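Local coordinates for UTP--glucose-1-phosphate uridylyltransferase YngB (Bacillus subtilis, PDB 7O2N), which catalyses the formation of UDP-glucose from glucose 1-phosphate and UTP, supplying glycolipid synthesis and wall teichoic acid glucosylation, at residues Ala7-Ala12 with Tyr40-Ala45; Ser48-Ile53 with Gln144-Tyr149; Gly153-Gly158 with Asp232-Val237. All coordinates share one frame; numbering follows the deposited sequence.

Contact 1 of 3, residues Ala7-Ala12 with Tyr40-Ala45; sequences AVIPAA and YIVEEA
Ile9 of strand 6-11 reaches across to two consecutive residues of helix 37-47, Ile41 and Val42, and the contact is wholly apolar. The terminal methyl of Ile9 makes the closest contacts. Its CD1 lies 4.0 Å from Ile41 CG2 and 3.9 Å from Val42 CG2, so a single carbon is shared between two branch methyls on the face of the helix turned to the strand. The chain of Ile9 runs out almost straight beyond CG1 (chi2 170°), which carries CD1 off the sheet and up to the helix, while CG2 also faces Ile41, near its CD1. Ile9 crosses the side chain of Ile41 at a slant and that of Val42 at roughly a right angle. In Ile41 the touching CG2 stands anti to the backbone N, and the CG1-CD1 arm brings CD1 alongside Ile9 CG2.

Further along the helix, Ala7 and Ala45 turn their methyls toward each other, with the two CB atoms 4.8 Å apart. This is a looser approach than the isoleucine packing, made between small residues.

No hydrogen bond joins the two segments. Backbone polar groups are used within the helix, where Ala45 N binds Ile41 O at 3.1 Å, and between strands of the sheet, where Ile9 pairs with Leu54.

The arrangement is that of a beta-alpha-beta crossover in a Rossmann-like nucleotidyltransferase fold: helix 37-47 links strand 6-11 to its parallel neighbour 52-57 and packs on both. Val42 and Ile9 each also meet Ile53 of strand 52-57, whereas Ile41 and Ala45 lean on Leu129 of strand 125-129, which borders strand 6-11 along its other edge.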
loop_
_atom_site.group_PDB
_atom_site.type_symbol
_atom_site.label_atom_id
_atom_site.label_comp_id
_atom_site.label_asym_id
_atom_site.label_seq_id
_atom_site.Cartn_x
_atom_site.Cartn_y
_atom_site.Cartn_z
ATOM N N ALA A 7 -6.931 24.998 3.993
ATOM C CA ALA A 7 -5.674 24.272 4.079
ATOM C C ALA A 7 -5.179 23.873 2.685
ATOM O O ALA A 7 -5.965 23.658 1.758
ATOM C CB ALA A 7 -5.900 23.060 4.937
ATOM N N VAL A 8 -3.859 23.739 2.551
ATOM C CA VAL A 8 -3.237 23.382 1.281
ATOM C C VAL A 8 -2.348 22.157 1.461
ATOM O O VAL A 8 -1.349 22.234 2.182
ATOM C CB VAL A 8 -2.371 24.534 0.761
ATOM C CG1 VAL A 8 -1.782 24.161 -0.580
ATOM C CG2 VAL A 8 -3.131 25.840 0.673
ATOM N N ILE A 9 -2.686 21.053 0.781
ATOM C CA ILE A 9 -1.832 19.868 0.824
ATOM C C ILE A 9 -1.078 19.765 -0.501
ATOM O O ILE A 9 -1.705 19.488 -1.522
ATOM C CB ILE A 9 -2.672 18.597 1.053
ATOM C CG1 ILE A 9 -3.679 18.767 2.186
ATOM C CG2 ILE A 9 -1.790 17.386 1.263
ATOM C CD1 ILE A 9 -4.668 17.626 2.274
ATOM N N PRO A 10 0.266 19.941 -0.550
ATOM C CA PRO A 10 0.997 19.783 -1.804
ATOM C C PRO A 10 1.153 18.272 -1.972
ATOM O O PRO A 10 1.420 17.575 -1.003
ATOM C CB PRO A 10 2.326 20.522 -1.581
ATOM C CG PRO A 10 2.222 21.078 -0.172
ATOM C CD PRO A 10 1.170 20.259 0.560
ATOM N N ALA A 11 0.906 17.771 -3.183
ATOM C CA ALA A 11 0.969 16.343 -3.434
ATOM C C ALA A 11 1.419 16.078 -4.868
ATOM O O ALA A 11 0.778 15.297 -5.563
ATOM C CB ALA A 11 -0.377 15.716 -3.194
ATOM N N ALA A 12 2.535 16.681 -5.295
ATOM C CA ALA A 12 2.926 16.499 -6.676
ATOM C C ALA A 12 4.113 15.544 -6.797
ATOM O O ALA A 12 4.461 15.157 -7.915
ATOM C CB ALA A 12 3.198 17.829 -7.309
ATOM N N TYR A 40 -5.145 10.350 6.149
ATOM C CA TYR A 40 -4.767 10.765 7.494
ATOM C C TYR A 40 -4.672 12.289 7.529
ATOM O O TYR A 40 -5.111 12.900 8.488
ATOM C CB TYR A 40 -3.507 10.045 7.994
ATOM C CG TYR A 40 -3.637 8.574 8.328
ATOM C CD1 TYR A 40 -3.986 8.144 9.600
ATOM C CD2 TYR A 40 -3.358 7.605 7.382
ATOM C CE1 TYR A 40 -4.103 6.800 9.909
ATOM C CE2 TYR A 40 -3.441 6.257 7.675
ATOM C CZ TYR A 40 -3.821 5.852 8.940
ATOM O OH TYR A 40 -3.911 4.514 9.207
ATOM N N ILE A 41 -4.128 12.892 6.462
ATOM C CA ILE A 41 -3.871 14.321 6.436
ATOM C C ILE A 41 -5.190 15.082 6.387
ATOM O O ILE A 41 -5.381 16.026 7.156
ATOM C CB ILE A 41 -2.981 14.733 5.260
ATOM C CG1 ILE A 41 -1.744 13.842 5.138
ATOM C CG2 ILE A 41 -2.622 16.194 5.422
ATOM C CD1 ILE A 41 -0.908 14.098 3.905
ATOM N N VAL A 42 -6.090 14.660 5.492
ATOM C CA VAL A 42 -7.417 15.252 5.424
ATOM C C VAL A 42 -8.162 15.087 6.755
ATOM O O VAL A 42 -8.922 15.966 7.145
ATOM C CB VAL A 42 -8.237 14.699 4.244
ATOM C CG1 VAL A 42 -9.689 15.172 4.290
ATOM C CG2 VAL A 42 -7.592 15.093 2.927
ATOM N N GLU A 43 -7.949 13.961 7.449
ATOM C CA GLU A 43 -8.572 13.719 8.741
ATOM C C GLU A 43 -8.054 14.681 9.801
ATOM O O GLU A 43 -8.830 15.290 10.513
ATOM C CB GLU A 43 -8.446 12.256 9.113
ATOM C CG GLU A 43 -9.585 11.459 8.503
ATOM C CD GLU A 43 -9.404 9.959 8.555
ATOM O OE1 GLU A 43 -8.324 9.508 8.980
ATOM O OE2 GLU A 43 -10.330 9.239 8.177
ATOM N N GLU A 44 -6.739 14.867 9.866
ATOM C CA GLU A 44 -6.179 15.884 10.739
ATOM C C GLU A 44 -6.925 17.198 10.511
ATOM O O GLU A 44 -7.534 17.726 11.439
ATOM C CB GLU A 44 -4.676 16.028 10.525
ATOM C CG GLU A 44 -3.981 16.671 11.709
ATOM C CD GLU A 44 -2.483 16.879 11.537
ATOM O OE1 GLU A 44 -1.742 15.887 11.269
ATOM O OE2 GLU A 44 -2.045 18.025 11.693
ATOM N N ALA A 45 -6.912 17.662 9.258
ATOM C CA ALA A 45 -7.475 18.950 8.881
ATOM C C ALA A 45 -8.961 19.030 9.235
ATOM O O ALA A 45 -9.402 20.015 9.824
ATOM C CB ALA A 45 -7.235 19.229 7.416
#

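Contact 2 of 3, residues Ser48-Ile53 with Gln144-Tyr149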
loop_
_atom_site.group_PDB
_atom_site.type_symbol
_atom_site.label_atom_id
_atom_site.label_comp_id
_atom_site.label_asym_id
_atom_site.label_seq_id
_atom_site.Cartn_x
_atom_site.Cartn_y
_atom_site.Cartn_z
ATOM N N SER A 48 -9.451 19.392 12.871
ATOM C CA SER A 48 -8.922 20.689 13.277
ATOM C C SER A 48 -9.915 21.805 12.936
ATOM O O SER A 48 -9.645 22.982 13.194
ATOM C CB SER A 48 -7.573 20.987 12.624
ATOM O OG SER A 48 -6.506 20.331 13.290
ATOM N N GLY A 49 -11.025 21.430 12.281
ATOM C CA GLY A 49 -12.043 22.373 11.843
ATOM C C GLY A 49 -11.787 23.020 10.477
ATOM O O GLY A 49 -12.368 24.055 10.183
ATOM N N ILE A 50 -10.941 22.420 9.629
ATOM C CA ILE A 50 -10.795 22.908 8.264
ATOM C C ILE A 50 -11.966 22.405 7.433
ATOM O O ILE A 50 -12.360 21.245 7.535
ATOM C CB ILE A 50 -9.443 22.512 7.639
ATOM C CG1 ILE A 50 -8.275 23.066 8.456
ATOM C CG2 ILE A 50 -9.365 22.948 6.181
ATOM C CD1 ILE A 50 -8.392 24.530 8.736
ATOM N N GLU A 51 -12.523 23.300 6.610
ATOM C CA GLU A 51 -13.686 22.949 5.807
ATOM C C GLU A 51 -13.304 22.807 4.325
ATOM O O GLU A 51 -13.993 22.108 3.596
ATOM C CB GLU A 51 -14.859 23.880 6.130
ATOM C CG GLU A 51 -14.419 25.278 6.560
ATOM C CD GLU A 51 -15.487 26.275 6.995
ATOM O OE1 GLU A 51 -16.534 25.838 7.531
ATOM O OE2 GLU A 51 -15.255 27.502 6.821
ATOM N N ASP A 52 -12.185 23.419 3.894
ATOM C CA ASP A 52 -11.840 23.476 2.480
ATOM C C ASP A 52 -10.343 23.249 2.271
ATOM O O ASP A 52 -9.512 23.991 2.787
ATOM C CB ASP A 52 -12.263 24.808 1.852
ATOM C CG ASP A 52 -13.743 25.158 1.986
ATOM O OD1 ASP A 52 -14.604 24.356 1.506
ATOM O OD2 ASP A 52 -14.031 26.252 2.542
ATOM N N ILE A 53 -10.023 22.233 1.466
ATOM C CA ILE A 53 -8.659 21.819 1.187
ATOM C C ILE A 53 -8.398 21.944 -0.318
ATOM O O ILE A 53 -9.220 21.551 -1.161
ATOM C CB ILE A 53 -8.462 20.372 1.671
ATOM C CG1 ILE A 53 -8.663 20.244 3.184
ATOM C CG2 ILE A 53 -7.117 19.826 1.226
ATOM C CD1 ILE A 53 -8.701 18.817 3.710
ATOM N N GLN A 144 -3.756 22.743 17.168
ATOM C CA GLN A 144 -2.856 23.301 18.159
ATOM C C GLN A 144 -2.118 24.513 17.599
ATOM O O GLN A 144 -1.914 25.473 18.338
ATOM C CB GLN A 144 -1.867 22.242 18.647
ATOM C CG GLN A 144 -2.499 20.996 19.270
ATOM C CD GLN A 144 -1.456 19.962 19.637
ATOM O OE1 GLN A 144 -0.257 20.262 19.753
ATOM N NE2 GLN A 144 -1.896 18.718 19.805
ATOM N N LEU A 145 -1.715 24.460 16.317
ATOM C CA LEU A 145 -1.093 25.592 15.635
ATOM C C LEU A 145 -2.086 26.741 15.510
ATOM O O LEU A 145 -1.692 27.911 15.590
ATOM C CB LEU A 145 -0.677 25.183 14.221
ATOM C CG LEU A 145 0.725 24.620 14.066
ATOM C CD1 LEU A 145 0.656 23.110 14.150
ATOM C CD2 LEU A 145 1.311 25.036 12.728
ATOM N N MET A 146 -3.360 26.371 15.267
ATOM C CA MET A 146 -4.419 27.335 15.009
ATOM C C MET A 146 -4.685 28.139 16.286
ATOM O O MET A 146 -4.989 29.337 16.240
ATOM C CB MET A 146 -5.706 26.644 14.532
ATOM C CG MET A 146 -5.767 26.321 13.034
ATOM S SD MET A 146 -6.960 24.958 12.619
ATOM C CE MET A 146 -8.522 25.746 12.990
ATOM N N ASP A 147 -4.529 27.466 17.435
ATOM C CA ASP A 147 -4.840 28.053 18.725
ATOM C C ASP A 147 -3.795 29.109 19.066
ATOM O O ASP A 147 -4.143 30.169 19.590
ATOM C CB ASP A 147 -5.160 26.973 19.757
ATOM C CG ASP A 147 -6.481 26.308 19.442
ATOM O OD1 ASP A 147 -7.048 26.627 18.383
ATOM O OD2 ASP A 147 -6.939 25.486 20.245
ATOM N N VAL A 148 -2.533 28.837 18.715
ATOM C CA VAL A 148 -1.512 29.861 18.856
ATOM C C VAL A 148 -1.787 30.998 17.868
ATOM O O VAL A 148 -1.538 32.163 18.203
ATOM C CB VAL A 148 -0.055 29.328 18.842
ATOM C CG1 VAL A 148 0.029 27.850 18.481
ATOM C CG2 VAL A 148 0.926 30.167 18.016
ATOM N N TYR A 149 -2.337 30.667 16.683
ATOM C CA TYR A 149 -2.653 31.712 15.715
ATOM C C TYR A 149 -3.725 32.667 16.252
ATOM O O TYR A 149 -3.512 33.886 16.246
ATOM C CB TYR A 149 -3.091 31.158 14.355
ATOM C CG TYR A 149 -3.342 32.252 13.351
ATOM C CD1 TYR A 149 -2.261 32.852 12.722
ATOM C CD2 TYR A 149 -4.625 32.725 13.080
ATOM C CE1 TYR A 149 -2.439 33.898 11.833
ATOM C CE2 TYR A 149 -4.814 33.786 12.207
ATOM C CZ TYR A 149 -3.714 34.369 11.581
ATOM O OH TYR A 149 -3.809 35.399 10.691
#
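This is a buried helix-to-turn contact, in which one methionine of helix 141-152 inserts against the turn that closes helix 37-47 and leads into strand 52-57. The turn is a Schellman motif: Gly49, with positive phi, is the first residue to leave the helix, and the backbone bonds back into its last turn. Helix 37-47 and strand 52-57 belong to the beta-alpha-beta unit of the Rossmann-like nucleotidyltransferase fold, and helix 141-152 comes to them from a distant part of the sequence.

Met146 carries the contact from its side. Its CG lies beside the backbone N, and the bend at chi3 (68°) turns the methyl CE toward the Ser48 carbonyl. CE sits close to that carbonyl oxygen, although at 2.8 Å resolution the exact spacing deserves little weight. A serine in its place would probably leave Ser48 and Ile50 without their apolar partner on helix 141-152 and open a gap there.

Ser48 OG makes weak hydrogen bonds to Glu44 O and to Arg143 N, so its polar end is engaged apart from the sulfur. On the sulfur itself, the CB of Ser48 packs 4.0 Å from Met146 SD, while Ile50, crossing the methionine at a slant, brings its CD1 to 4.2 Å from the same atom.

Contact 3 of 3, residues Gly153-Gly158 with Asp232-Val237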
loop_
_atom_site.group_PDB
_atom_site.type_symbol
_atom_site.label_atom_id
_atom_site.label_comp_id
_atom_site.label_asym_id
_atom_site.label_seq_id
_atom_site.Cartn_x
_atom_site.Cartn_y
_atom_site.Cartn_z
ATOM N N GLY A 153 -1.592 35.681 16.029
ATOM C CA GLY A 153 -1.983 36.129 14.704
ATOM C C GLY A 153 -0.821 36.282 13.718
ATOM O O GLY A 153 -1.015 36.814 12.630
ATOM N N THR A 154 0.381 35.824 14.079
ATOM C CA THR A 154 1.477 35.771 13.125
ATOM C C THR A 154 1.545 34.383 12.499
ATOM O O THR A 154 0.795 33.483 12.883
ATOM C CB THR A 154 2.842 35.973 13.793
ATOM O OG1 THR A 154 2.806 35.464 15.126
ATOM C CG2 THR A 154 3.299 37.410 13.788
ATOM N N GLU A 155 2.482 34.235 11.552
ATOM C CA GLU A 155 2.816 32.962 10.929
ATOM C C GLU A 155 3.318 32.017 12.019
ATOM O O GLU A 155 4.386 32.245 12.573
ATOM C CB GLU A 155 3.876 33.162 9.840
ATOM C CG GLU A 155 3.351 33.725 8.522
ATOM C CD GLU A 155 2.957 35.199 8.447
ATOM O OE1 GLU A 155 3.207 35.944 9.429
ATOM O OE2 GLU A 155 2.386 35.609 7.398
ATOM N N VAL A 156 2.521 30.989 12.337
ATOM C CA VAL A 156 2.865 29.969 13.319
ATOM C C VAL A 156 3.382 28.703 12.623
ATOM O O VAL A 156 2.895 28.311 11.567
ATOM C CB VAL A 156 1.724 29.697 14.332
ATOM C CG1 VAL A 156 0.499 30.584 14.148
ATOM C CG2 VAL A 156 1.347 28.231 14.493
ATOM N N VAL A 157 4.403 28.080 13.224
ATOM C CA VAL A 157 5.027 26.853 12.741
ATOM C C VAL A 157 4.801 25.757 13.787
ATOM O O VAL A 157 4.758 26.030 14.981
ATOM C CB VAL A 157 6.532 27.078 12.469
ATOM C CG1 VAL A 157 7.369 25.926 12.960
ATOM C CG2 VAL A 157 6.856 27.364 11.016
ATOM N N GLY A 158 4.655 24.508 13.333
ATOM C CA GLY A 158 4.506 23.346 14.196
ATOM C C GLY A 158 5.835 22.610 14.380
ATOM O O GLY A 158 6.490 22.239 13.401
ATOM N N ASP A 232 12.606 30.332 3.304
ATOM C CA ASP A 232 13.183 31.640 3.022
ATOM C C ASP A 232 12.131 32.742 3.148
ATOM O O ASP A 232 12.460 33.891 3.448
ATOM C CB ASP A 232 13.919 31.618 1.681
ATOM C CG ASP A 232 14.971 30.516 1.601
ATOM O OD1 ASP A 232 15.144 29.757 2.595
ATOM O OD2 ASP A 232 15.592 30.394 0.532
ATOM N N ALA A 233 10.863 32.377 2.942
ATOM C CA ALA A 233 9.776 33.334 3.024
ATOM C C ALA A 233 9.368 33.508 4.480
ATOM O O ALA A 233 8.760 34.503 4.862
ATOM C CB ALA A 233 8.613 32.895 2.180
ATOM N N LEU A 234 9.698 32.513 5.291
ATOM C CA LEU A 234 9.520 32.686 6.719
ATOM C C LEU A 234 10.676 33.533 7.251
ATOM O O LEU A 234 10.509 34.293 8.197
ATOM C CB LEU A 234 9.389 31.309 7.385
ATOM C CG LEU A 234 8.113 30.538 7.027
ATOM C CD1 LEU A 234 8.123 29.152 7.636
ATOM C CD2 LEU A 234 6.870 31.286 7.484
ATOM N N ARG A 235 11.829 33.451 6.578
ATOM C CA ARG A 235 13.019 34.204 6.947
ATOM C C ARG A 235 12.777 35.697 6.744
ATOM O O ARG A 235 13.043 36.487 7.651
ATOM C CB ARG A 235 14.232 33.756 6.126
ATOM C CG ARG A 235 14.868 32.464 6.621
ATOM C CD ARG A 235 16.107 32.047 5.852
ATOM N NE ARG A 235 17.195 32.999 6.006
ATOM C CZ ARG A 235 18.131 32.937 6.943
ATOM N NH1 ARG A 235 18.131 31.948 7.817
ATOM N NH2 ARG A 235 19.077 33.856 6.991
ATOM N N GLU A 236 12.282 36.058 5.547
ATOM C CA GLU A 236 12.083 37.450 5.174
ATOM C C GLU A 236 10.898 38.042 5.942
ATOM O O GLU A 236 10.758 39.263 5.983
ATOM C CB GLU A 236 11.989 37.621 3.655
ATOM N N VAL A 237 10.070 37.184 6.563
ATOM C CA VAL A 237 9.027 37.637 7.477
ATOM C C VAL A 237 9.663 37.882 8.840
ATOM O O VAL A 237 9.149 38.657 9.641
ATOM C CB VAL A 237 7.823 36.670 7.578
ATOM C CG1 VAL A 237 7.000 36.877 8.845
ATOM C CG2 VAL A 237 6.909 36.751 6.367
#
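Leu234 of helix 230-240 spreads its two methyls over Glu155, just before strand 156-161, and Val157 within it. CD1 meets CG2 of Val157 at 4.0 Å, the two side chains crossing at a slant, and CD2 rests 4.2 Å from the CB of Glu155. The first bond of the leucine side chain does not aim at the strand. It is the outer end, extended beyond CG (chi2 175°), that brings CD1 over to the valine.

A second kind of contact sets a carboxylate against a methyl. The bend of Glu155 at chi2 (74°) carries its carboxylate along the helix to Val237, where OE1 lies 3.9 Å from CG1 of Val237, the two side chains crossing at about a right angle. This is van der Waals packing of a polar atom on an apolar one. The other oxygen, OE2, has a weak hydrogen bond to the backbone N of Asn210. Because Glu155 is buried, its carboxylate may be somewhat easier to protonate than one in water.

Hydrogen bonds do not cross between the segments, and strand backbone groups are taken up by the sheet instead: Val157 pairs with residues His244 and Arg246, and Gly158 with Met204 and Arg206.

Helix 230-240 thus packs on one face of the mixed sheet, where Leu234 also meets Tyr207 and Leu209 of strand 206-210 and Ala233 meets helix 213-219. Val156, pointing away from helix 230-240, packs instead on Leu145, Val148 and Tyr149 of helix 141-152, leaving the strand sandwiched between helices.

How the contacts relate
All three contacts are buried and involve segments that reach one mixed sheet, but they step outward from the chain's middle: the centre of contact 1 is about 6 Å from it, that of contact 2 about 13 Å and that of contact 3 about 18 Å. Contacts 1 and 2 share the unit formed by strands 6-11 and 52-57 with helix 37-47, and meet through Ala7 N and Asp52 O. Contact 2 touches contact 3 where helix 141-152 runs on into strand 156-161; contacts 1 and 3 do not touch. The chemistry differs as well, from pure aliphatic packing through a thioether on a turn to a mixture of methyls and carboxylate.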